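Local coordinates for protein cytochrome P450 monooxygenase (Rhodococcus sp. ECU0066, PDB 6KBH) that probably works as a self-sufficient monooxygenase, relaying electrons from FMN through a 2Fe-2S cluster to a heme where oxygen is activated, at residues A[105-108]-A[109-112]; A[172-175]-A[176-179]; A[216-219]-A[220-223]; A[285-288]-A[289-293]. One frame throughout, in Å; residues are numbered along the deposited sequence.

Contact 1: residues A[105-108]-A[109-112]; sequences PTSD and EANA
Thr-106 reaches across the start of the helix with its methyl group. CG2 lies against Ala-110 CB at 3.6 Å and meets the amide end of Asn-111 at OD1, 3.4 Å away. With OG1 beside the backbone N (chi1 -61°), CG2 falls anti to that N and faces the first helical turn; the Asn-111 chain passes it at a slant, with ND2 on the side of the Thr-106 carbonyl. Next to this pair, Ser-107 provides the N-cap. Its OG sits between its own backbone N and carbonyl carbon, chi1 66°, and from there accepts the amide hydrogen of Ala-110 N at 3.3 Å. The serine thus takes up an N-H that the first helical turn cannot satisfy from within itself, the classic role of a cap residue, and it marks where the loop after strand 94-95 becomes helix 108-116. The i to i+4 helical bonds then begin, with Asn-111 N bonded to Ser-107 O at 3.0 Å and Ala-112 N to Asp-108 O at 3.0 Å. Further out, the buried face of Ala-110 is covered by Val-223 and Ala-226 of helix 219-242, while Glu-109 leans on Val-223. The loop ahead of the cap is tied to that same helix through Gln-222.

Contact 2: residues A[172-175]-A[176-179]; sequences HVDL and VDEM
Val-173, still in the strand, drops CG2 onto the aliphatic part of Glu-178, 4.0 Å from CB; the two side chains pass in opposite directions. Asp-174 comes next and does most of the work. Its CG is anti to the backbone N, chi1 172°, which swings the carboxylate forward over the incoming helix as its N-cap. OD2 accepts from Asp-177 N at 2.8 Å, but the donor arrives from above the carboxylate, 55° out of its plane. OD1 accepts from Val-439 N, and His-438 ND1 makes a weak hydrogen bond to OD2. The carbonyl of the same residue accepts from Glu-178 N at 3.3 Å, so both its side chain and its backbone hold the first turn. The Asp-177 carboxylate stands close to that of Asp-174, their planes 81° apart; like charges here may be costly unless offset, for instance by the helix N-terminus. With an alanine in place of Asp-174, the amides of Asp-177 and Val-439 would probably both lose their acceptor and the helix its cap. Leu-175 starts the helix, its O taking Met-179 N at 2.7 Å. Around the junction, strand 440-442 pairs with strand 172-174 and touches Val-173 and Leu-175 through Val-441, while Leu-175 and Val-176 pack on Leu-295 and Ala-292 of helix 284-300.

Contact 3: residues A[216-219]-A[220-223]; sequences RPAP and EQQV
The Pro-217 ring overlaps the aliphatic stems of two glutamines in the first helical turn: its CB lies 3.8 Å from Gln-221 CB, and its CG 4.0 Å from Gln-222 CG, where the two side chains meet at a slant. Gln-221 then reaches back past the proline. With CG placed beside its own backbone N (chi1 -85°) and the chain extended beyond, OE1 arrives in front of Ala-218 N and accepts its hydrogen at 2.6 Å, the donor lying in the carbonyl plane of the amide. Ala-218 is the N-cap residue, and as an alanine it has no side-chain acceptor to give the helix; the bond from its N-H to the side chain three residues on is the reverse half of a capping box, without the usual other half. Pro-219 follows in the first turn, where lacking an N-H costs nothing, because first-turn nitrogens have no carbonyl partner in the helix. Glu-220 bends at chi2 (77°) and folds alongside that ring, OE1 coming 3.1 Å from Pro-219 CD and also touching Ala-218 CB. Backbone bonds continue with Gln-222 N to Ala-218 O at 3.1 Å and Val-223 N to Pro-219 O at 3.3 Å. Upstream, Arg-216 forms a salt bridge with Glu-72. The Gln-222 amide leaves this turn to bond Pro-105 O and Ser-107 N, and Gln-222 and Val-223 pack on helix 108-116.

Contact 4: residues A[285-288]-A[289-293]; sequences ETTA and NASAN. With HEM (protoporphyrin IX containing Fe), chain C.
Ser-291 turns OG beside its own backbone N, chi1 -51°, and so brings it back over Thr-287 O, to which it donates at 2.9 Å from 41° above the carbonyl plane. The same oxygen takes Ser-291 N nearly end-on; Thr-287 O thus accepts twice from one residue, and the OG bond holds the hydroxyl's rotation in a buried place next to Ile-403 and Phe-406. Asn-289 also folds back (chi1 -67°), but its amide only packs against Glu-285 O, with CG 3.2 Å from that oxygen; the bond comes from Asn-289 N, at 2.8 Å. The Asn-289 side chain also touches Ser-328 in a neighbouring loop. Cutting Asn-289 back to an alanine is likely to open a gap above the Glu-285 carbonyl and take packing away from Ser-328. On the heme side, Thr-286 sets CB 3.4 Å from HEM C3B and OG1 3.3 Å from HEM C4B, while Ala-290 CB meets the vinyl carbon CBB at 3.7 Å. Thr-286 OG1 bonds Ala-282 O, Thr-287 OG1 bonds Ala-283 O, and Glu-285 OE2 takes His-209 N. Sequence and position fit the long distal helix of cytochromes P450, in which an acid followed by a threonine passes over the heme.

Overall arrangement
The four contacts fall into two pairs. Contacts 1 and 3, with centres 9 Å apart, are two helix starts side by side: Gln-222 NE2 lies 2.5 Å from Pro-105 O and Gln-222 OE1 lies 2.7 Å from Ser-107 N, probable hydrogen bonds that join them. Contacts 2 and 4 have centres 13 Å apart and meet through packing of Val-176 CG2 on Ala-292 CB at 3.9 Å. Contact 4 alone borders the heme, the side chain of Thr-286 lying about 7 Å from that of the axial Cys-393. Contact 2 packs on the middle of this heme-lining helix, whereas contacts 1 and 3 lie at the surface, their nearest atoms about 15 and 12 Å from contact 4.

Contact 1: residues A[105-108]-A[109-112]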
loop_
_atom_site.group_PDB
_atom_site.type_symbol
_atom_site.label_atom_id
_atom_site.label_comp_id
_atom_site.label_asym_id
_atom_site.label_seq_id
_atom_site.Cartn_x
_atom_site.Cartn_y
_atom_site.Cartn_z
ATOM N N PRO A 105 5.940 25.267 27.558
ATOM C CA PRO A 105 4.672 25.095 28.275
ATOM C C PRO A 105 3.711 26.249 28.033
ATOM O O PRO A 105 4.101 27.373 27.709
ATOM C CB PRO A 105 5.097 25.032 29.748
ATOM C CG PRO A 105 6.572 24.725 29.717
ATOM C CD PRO A 105 7.083 25.387 28.478
ATOM N N THR A 106 2.426 25.943 28.196
ATOM C CA THR A 106 1.378 26.939 28.022
ATOM C C THR A 106 1.398 27.934 29.178
ATOM O O THR A 106 1.439 27.541 30.348
ATOM C CB THR A 106 0.016 26.251 27.931
ATOM O OG1 THR A 106 -0.006 25.376 26.794
ATOM C CG2 THR A 106 -1.097 27.274 27.800
ATOM N N SER A 107 1.377 29.223 28.850
ATOM C CA SER A 107 1.423 30.254 29.875
ATOM C C SER A 107 0.125 30.278 30.679
ATOM O O SER A 107 -0.914 29.758 30.257
ATOM C CB SER A 107 1.676 31.626 29.248
ATOM O OG SER A 107 0.590 32.025 28.430
ATOM N N ASP A 108 0.203 30.889 31.867
ATOM C CA ASP A 108 -0.985 31.052 32.702
ATOM C C ASP A 108 -2.082 31.794 31.951
ATOM O O ASP A 108 -3.266 31.455 32.063
ATOM C CB ASP A 108 -0.623 31.797 33.986
ATOM C CG ASP A 108 0.364 31.038 34.845
ATOM O OD1 ASP A 108 0.313 29.790 34.856
ATOM O OD2 ASP A 108 1.193 31.693 35.512
ATOM N N GLU A 109 -1.697 32.809 31.174
ATOM C CA GLU A 109 -2.653 33.561 30.369
ATOM C C GLU A 109 -3.413 32.647 29.416
ATOM O O GLU A 109 -4.649 32.664 29.370
ATOM C CB GLU A 109 -1.912 34.652 29.599
ATOM C CG GLU A 109 -2.779 35.767 29.057
ATOM C CD GLU A 109 -1.950 36.900 28.482
ATOM O OE1 GLU A 109 -0.712 36.745 28.395
ATOM O OE2 GLU A 109 -2.533 37.942 28.116
ATOM N N ALA A 110 -2.686 31.828 28.651
ATOM C CA ALA A 110 -3.328 31.002 27.634
ATOM C C ALA A 110 -4.149 29.874 28.247
ATOM O O ALA A 110 -5.152 29.456 27.660
ATOM C CB ALA A 110 -2.279 30.441 26.675
ATOM N N ASN A 111 -3.742 29.361 29.411
ATOM C CA ASN A 111 -4.574 28.380 30.101
ATOM C C ASN A 111 -5.869 29.011 30.590
ATOM O O ASN A 111 -6.935 28.387 30.529
ATOM C CB ASN A 111 -3.811 27.760 31.271
ATOM C CG ASN A 111 -2.986 26.560 30.859
ATOM O OD1 ASN A 111 -3.357 25.822 29.946
ATOM N ND2 ASN A 111 -1.862 26.355 31.536
ATOM N N ALA A 112 -5.794 30.250 31.084
ATOM C CA ALA A 112 -6.999 30.962 31.492
ATOM C C ALA A 112 -7.963 31.122 30.324
ATOM O O ALA A 112 -9.179 30.978 30.489
ATOM C CB ALA A 112 -6.630 32.323 32.081
#

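Contact 2: residues A[172-175]-A[176-179]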
loop_
_atom_site.group_PDB
_atom_site.type_symbol
_atom_site.label_atom_id
_atom_site.label_comp_id
_atom_site.label_asym_id
_atom_site.label_seq_id
_atom_site.Cartn_x
_atom_site.Cartn_y
_atom_site.Cartn_z
ATOM N N HIS A 172 -0.613 30.918 -12.868
ATOM C CA HIS A 172 0.200 31.329 -11.732
ATOM C C HIS A 172 -0.640 31.212 -10.469
ATOM O O HIS A 172 -1.735 31.781 -10.400
ATOM C CB HIS A 172 0.701 32.765 -11.938
ATOM C CG HIS A 172 1.072 33.473 -10.671
ATOM N ND1 HIS A 172 0.180 34.250 -9.965
ATOM C CD2 HIS A 172 2.244 33.540 -9.998
ATOM C CE1 HIS A 172 0.783 34.755 -8.904
ATOM N NE2 HIS A 172 2.037 34.340 -8.901
ATOM N N VAL A 173 -0.133 30.480 -9.476
ATOM C CA VAL A 173 -0.878 30.231 -8.246
ATOM C C VAL A 173 0.106 29.772 -7.185
ATOM O O VAL A 173 1.120 29.142 -7.491
ATOM C CB VAL A 173 -2.001 29.183 -8.475
ATOM C CG1 VAL A 173 -1.434 27.923 -9.083
ATOM C CG2 VAL A 173 -2.724 28.849 -7.179
ATOM N N ASP A 174 -0.183 30.110 -5.928
ATOM C CA ASP A 174 0.388 29.387 -4.799
ATOM C C ASP A 174 -0.514 28.196 -4.530
ATOM O O ASP A 174 -1.632 28.357 -4.031
ATOM C CB ASP A 174 0.507 30.246 -3.547
ATOM C CG ASP A 174 0.915 29.426 -2.336
ATOM O OD1 ASP A 174 1.890 28.654 -2.461
ATOM O OD2 ASP A 174 0.268 29.542 -1.274
ATOM N N LEU A 175 -0.029 27.004 -4.866
ATOM C CA LEU A 175 -0.827 25.807 -4.648
ATOM C C LEU A 175 -1.234 25.676 -3.183
ATOM O O LEU A 175 -2.391 25.361 -2.884
ATOM C CB LEU A 175 -0.047 24.580 -5.122
ATOM C CG LEU A 175 0.312 24.469 -6.607
ATOM C CD1 LEU A 175 1.154 23.233 -6.884
ATOM C CD2 LEU A 175 -0.938 24.473 -7.476
ATOM N N VAL A 176 -0.314 25.988 -2.261
ATOM C CA VAL A 176 -0.558 25.775 -0.832
ATOM C C VAL A 176 -1.806 26.526 -0.379
ATOM O O VAL A 176 -2.792 25.921 0.054
ATOM C CB VAL A 176 0.671 26.193 -0.003
ATOM C CG1 VAL A 176 0.363 26.105 1.489
ATOM C CG2 VAL A 176 1.873 25.333 -0.349
ATOM N N ASP A 177 -1.784 27.856 -0.486
ATOM C CA ASP A 177 -2.851 28.660 0.104
ATOM C C ASP A 177 -4.173 28.467 -0.626
ATOM O O ASP A 177 -5.232 28.397 0.007
ATOM C CB ASP A 177 -2.463 30.138 0.104
ATOM C CG ASP A 177 -1.575 30.505 1.271
ATOM O OD1 ASP A 177 -1.713 29.882 2.346
ATOM O OD2 ASP A 177 -0.742 31.419 1.112
ATOM N N GLU A 178 -4.138 28.387 -1.955
ATOM C CA GLU A 178 -5.379 28.326 -2.712
ATOM C C GLU A 178 -5.901 26.906 -2.889
ATOM O O GLU A 178 -7.114 26.722 -3.051
ATOM C CB GLU A 178 -5.197 28.987 -4.083
ATOM C CG GLU A 178 -4.614 30.399 -4.027
ATOM C CD GLU A 178 -5.433 31.358 -3.171
ATOM O OE1 GLU A 178 -6.673 31.209 -3.110
ATOM O OE2 GLU A 178 -4.832 32.269 -2.561
ATOM N N MET A 179 -5.031 25.895 -2.893
ATOM C CA MET A 179 -5.495 24.519 -3.041
ATOM C C MET A 179 -5.166 23.631 -1.848
ATOM O O MET A 179 -6.087 23.110 -1.208
ATOM C CB MET A 179 -4.905 23.920 -4.322
ATOM C CG MET A 179 -5.320 22.489 -4.567
ATOM S SD MET A 179 -4.455 21.764 -5.966
ATOM C CE MET A 179 -5.105 20.095 -5.907
#

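Contact 3: residues A[216-219]-A[220-223]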
loop_
_atom_site.group_PDB
_atom_site.type_symbol
_atom_site.label_atom_id
_atom_site.label_comp_id
_atom_site.label_asym_id
_atom_site.label_seq_id
_atom_site.Cartn_x
_atom_site.Cartn_y
_atom_site.Cartn_z
ATOM N N ARG A 216 8.670 27.063 19.427
ATOM C CA ARG A 216 8.939 27.995 20.524
ATOM C C ARG A 216 8.092 29.244 20.313
ATOM O O ARG A 216 8.598 30.290 19.882
ATOM C CB ARG A 216 10.431 28.325 20.611
ATOM C CG ARG A 216 11.281 27.179 21.166
ATOM C CD ARG A 216 12.769 27.416 20.948
ATOM N NE ARG A 216 13.600 26.449 21.668
ATOM C CZ ARG A 216 14.921 26.345 21.525
ATOM N NH1 ARG A 216 15.564 27.142 20.686
ATOM N NH2 ARG A 216 15.600 25.440 22.217
ATOM N N PRO A 217 6.797 29.171 20.613
ATOM C CA PRO A 217 5.909 30.308 20.358
ATOM C C PRO A 217 6.048 31.412 21.395
ATOM O O PRO A 217 6.426 31.185 22.547
ATOM C CB PRO A 217 4.513 29.677 20.423
ATOM C CG PRO A 217 4.678 28.546 21.380
ATOM C CD PRO A 217 6.071 28.015 21.164
ATOM N N ALA A 218 5.732 32.626 20.961
ATOM C CA ALA A 218 5.673 33.769 21.854
ATOM C C ALA A 218 4.390 33.719 22.678
ATOM O O ALA A 218 3.414 33.080 22.279
ATOM C CB ALA A 218 5.748 35.064 21.050
ATOM N N PRO A 219 4.374 34.370 23.849
ATOM C CA PRO A 219 3.146 34.387 24.670
ATOM C C PRO A 219 1.888 34.776 23.908
ATOM O O PRO A 219 0.809 34.244 24.200
ATOM C CB PRO A 219 3.479 35.418 25.757
ATOM C CG PRO A 219 4.961 35.341 25.898
ATOM C CD PRO A 219 5.506 35.030 24.529
ATOM N N GLU A 220 2.004 35.691 22.941
ATOM C CA GLU A 220 0.862 36.113 22.135
ATOM C C GLU A 220 0.372 34.994 21.225
ATOM O O GLU A 220 -0.836 34.841 21.012
ATOM C CB GLU A 220 1.238 37.343 21.300
ATOM C CG GLU A 220 2.104 38.389 22.021
ATOM C CD GLU A 220 3.570 37.996 22.144
ATOM O OE1 GLU A 220 3.850 37.025 22.874
ATOM O OE2 GLU A 220 4.438 38.648 21.522
ATOM N N GLN A 221 1.299 34.232 20.645
ATOM C CA GLN A 221 0.917 33.087 19.828
ATOM C C GLN A 221 0.159 32.058 20.657
ATOM O O GLN A 221 -0.874 31.528 20.223
ATOM C CB GLN A 221 2.158 32.455 19.198
ATOM C CG GLN A 221 2.599 33.111 17.904
ATOM C CD GLN A 221 4.069 32.883 17.609
ATOM O OE1 GLN A 221 4.869 32.667 18.518
ATOM N NE2 GLN A 221 4.433 32.937 16.333
ATOM N N GLN A 222 0.665 31.763 21.857
ATOM C CA GLN A 222 0.022 30.786 22.729
ATOM C C GLN A 222 -1.439 31.136 22.982
ATOM O O GLN A 222 -2.316 30.268 22.912
ATOM C CB GLN A 222 0.780 30.684 24.053
ATOM C CG GLN A 222 1.950 29.725 24.039
ATOM C CD GLN A 222 2.485 29.459 25.430
ATOM O OE1 GLN A 222 2.116 30.141 26.384
ATOM N NE2 GLN A 222 3.359 28.465 25.553
ATOM N N VAL A 223 -1.724 32.408 23.276
ATOM C CA VAL A 223 -3.099 32.787 23.592
ATOM C C VAL A 223 -3.977 32.736 22.343
ATOM O O VAL A 223 -5.118 32.263 22.396
ATOM C CB VAL A 223 -3.145 34.166 24.286
ATOM C CG1 VAL A 223 -2.061 34.265 25.347
ATOM C CG2 VAL A 223 -3.030 35.317 23.293
#

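Contact 4: residues A[285-288]-A[289-293]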
loop_
_atom_site.group_PDB
_atom_site.type_symbol
_atom_site.label_atom_id
_atom_site.label_comp_id
_atom_site.label_asym_id
_atom_site.label_seq_id
_atom_site.Cartn_x
_atom_site.Cartn_y
_atom_site.Cartn_z
ATOM N N GLU A 285 -3.067 19.466 8.728
ATOM C CA GLU A 285 -1.745 19.968 8.359
ATOM C C GLU A 285 -0.865 18.860 7.799
ATOM O O GLU A 285 -0.111 19.084 6.844
ATOM C CB GLU A 285 -1.051 20.617 9.554
ATOM C CG GLU A 285 -1.900 21.546 10.383
ATOM C CD GLU A 285 -1.046 22.480 11.217
ATOM O OE1 GLU A 285 -0.024 22.979 10.698
ATOM O OE2 GLU A 285 -1.376 22.682 12.402
ATOM N N THR A 286 -0.934 17.668 8.392
ATOM C CA THR A 286 -0.110 16.561 7.923
ATOM C C THR A 286 -0.391 16.247 6.460
ATOM O O THR A 286 0.535 15.982 5.686
ATOM C CB THR A 286 -0.348 15.332 8.796
ATOM O OG1 THR A 286 -1.756 15.086 8.894
ATOM C CG2 THR A 286 0.213 15.553 10.188
ATOM N N THR A 287 -1.663 16.288 6.057
ATOM C CA THR A 287 -1.989 16.008 4.662
ATOM C C THR A 287 -1.602 17.176 3.763
ATOM O O THR A 287 -1.009 16.976 2.698
ATOM C CB THR A 287 -3.476 15.681 4.521
ATOM O OG1 THR A 287 -3.795 14.544 5.333
ATOM C CG2 THR A 287 -3.816 15.365 3.071
ATOM N N ALA A 288 -1.925 18.401 4.176
ATOM C CA ALA A 288 -1.538 19.573 3.396
ATOM C C ALA A 288 -0.033 19.601 3.157
ATOM O O ALA A 288 0.424 19.730 2.014
ATOM C CB ALA A 288 -1.994 20.848 4.108
ATOM N N ASN A 289 0.753 19.468 4.230
ATOM C CA ASN A 289 2.207 19.479 4.102
ATOM C C ASN A 289 2.698 18.358 3.197
ATOM O O ASN A 289 3.622 18.556 2.399
ATOM C CB ASN A 289 2.850 19.379 5.484
ATOM C CG ASN A 289 2.603 20.614 6.332
ATOM O OD1 ASN A 289 2.517 21.727 5.812
ATOM N ND2 ASN A 289 2.492 20.425 7.642
ATOM N N ALA A 290 2.090 17.171 3.301
ATOM C CA ALA A 290 2.462 16.064 2.424
ATOM C C ALA A 290 2.204 16.412 0.967
ATOM O O ALA A 290 3.061 16.202 0.102
ATOM C CB ALA A 290 1.699 14.800 2.816
ATOM N N SER A 291 1.014 16.941 0.678
ATOM C CA SER A 291 0.698 17.405 -0.666
ATOM C C SER A 291 1.756 18.375 -1.169
ATOM O O SER A 291 2.340 18.186 -2.243
ATOM C CB SER A 291 -0.674 18.075 -0.670
ATOM O OG SER A 291 -1.671 17.271 -0.074
ATOM N N ALA A 292 2.015 19.425 -0.386
ATOM C CA ALA A 292 2.954 20.461 -0.799
ATOM C C ALA A 292 4.355 19.898 -0.996
ATOM O O ALA A 292 5.031 20.231 -1.976
ATOM C CB ALA A 292 2.960 21.591 0.228
ATOM N N ASN A 293 4.809 19.041 -0.078
ATOM C CA ASN A 293 6.121 18.419 -0.239
ATOM C C ASN A 293 6.205 17.654 -1.552
ATOM O O ASN A 293 7.136 17.851 -2.340
ATOM C CB ASN A 293 6.418 17.486 0.935
ATOM C CG ASN A 293 6.521 18.218 2.250
ATOM O OD1 ASN A 293 6.885 19.390 2.291
ATOM N ND2 ASN A 293 6.199 17.529 3.336
HETATM C CHA HEM C . -1.463 8.839 14.481
HETATM C CHB HEM C . 1.237 10.713 10.655
HETATM C CHC HEM C . -3.204 11.942 8.050
HETATM C CHD HEM C . -5.847 10.072 11.862
HETATM C C1A HEM C . -0.513 9.331 13.482
HETATM C C2A HEM C . 0.877 9.140 13.913
HETATM C C3A HEM C . 1.626 9.654 12.852
HETATM C C4A HEM C . 0.610 10.118 11.871
HETATM C CMA HEM C . 3.118 9.719 12.751
HETATM C CAA HEM C . 1.398 8.518 15.172
HETATM C CBA HEM C . 1.960 7.141 15.003
HETATM C CGA HEM C . 2.296 6.332 16.211
HETATM O O1A HEM C . 2.363 7.085 17.218
HETATM O O2A HEM C . 2.421 5.120 15.887
HETATM C C1B HEM C . 0.323 11.231 9.589
HETATM C C2B HEM C . 0.781 11.865 8.269
HETATM C C3B HEM C . -0.614 12.243 7.458
HETATM C C4B HEM C . -1.741 11.807 8.374
HETATM C CMB HEM C . 2.185 12.094 7.823
HETATM C CAB HEM C . -0.751 12.894 6.125
HETATM C CBB HEM C . -0.003 12.309 4.978
HETATM C C1C HEM C . -4.130 11.426 9.099
HETATM C C2C HEM C . -5.490 11.623 8.672
HETATM C C3C HEM C . -6.243 11.119 9.709
HETATM C C4C HEM C . -5.247 10.658 10.665
HETATM C CMC HEM C . -5.976 12.229 7.397
HETATM C CAC HEM C . -7.737 11.051 9.782
HETATM C CBC HEM C . -8.493 11.945 10.697
HETATM C C1D HEM C . -4.766 9.648 12.760
HETATM C C2D HEM C . -5.287 9.029 14.023
HETATM C C3D HEM C . -3.915 8.640 14.853
HETATM C C4D HEM C . -2.813 9.093 13.938
HETATM C CMD HEM C . -6.712 8.832 14.406
HETATM C CAD HEM C . -3.821 7.982 16.183
HETATM C CBD HEM C . -4.038 6.504 16.186
HETATM C CGD HEM C . -3.550 5.752 17.370
HETATM O O1D HEM C . -2.724 6.477 17.975
HETATM O O2D HEM C . -4.082 4.614 17.425
HETATM N NA HEM C . -0.704 9.934 12.233
HETATM N NB HEM C . -1.176 11.128 9.627
HETATM N NC HEM C . -3.953 10.832 10.327
HETATM N ND HEM C . -3.245 9.702 12.575
HETATM FE FE HEM C . -2.196 10.567 11.139
#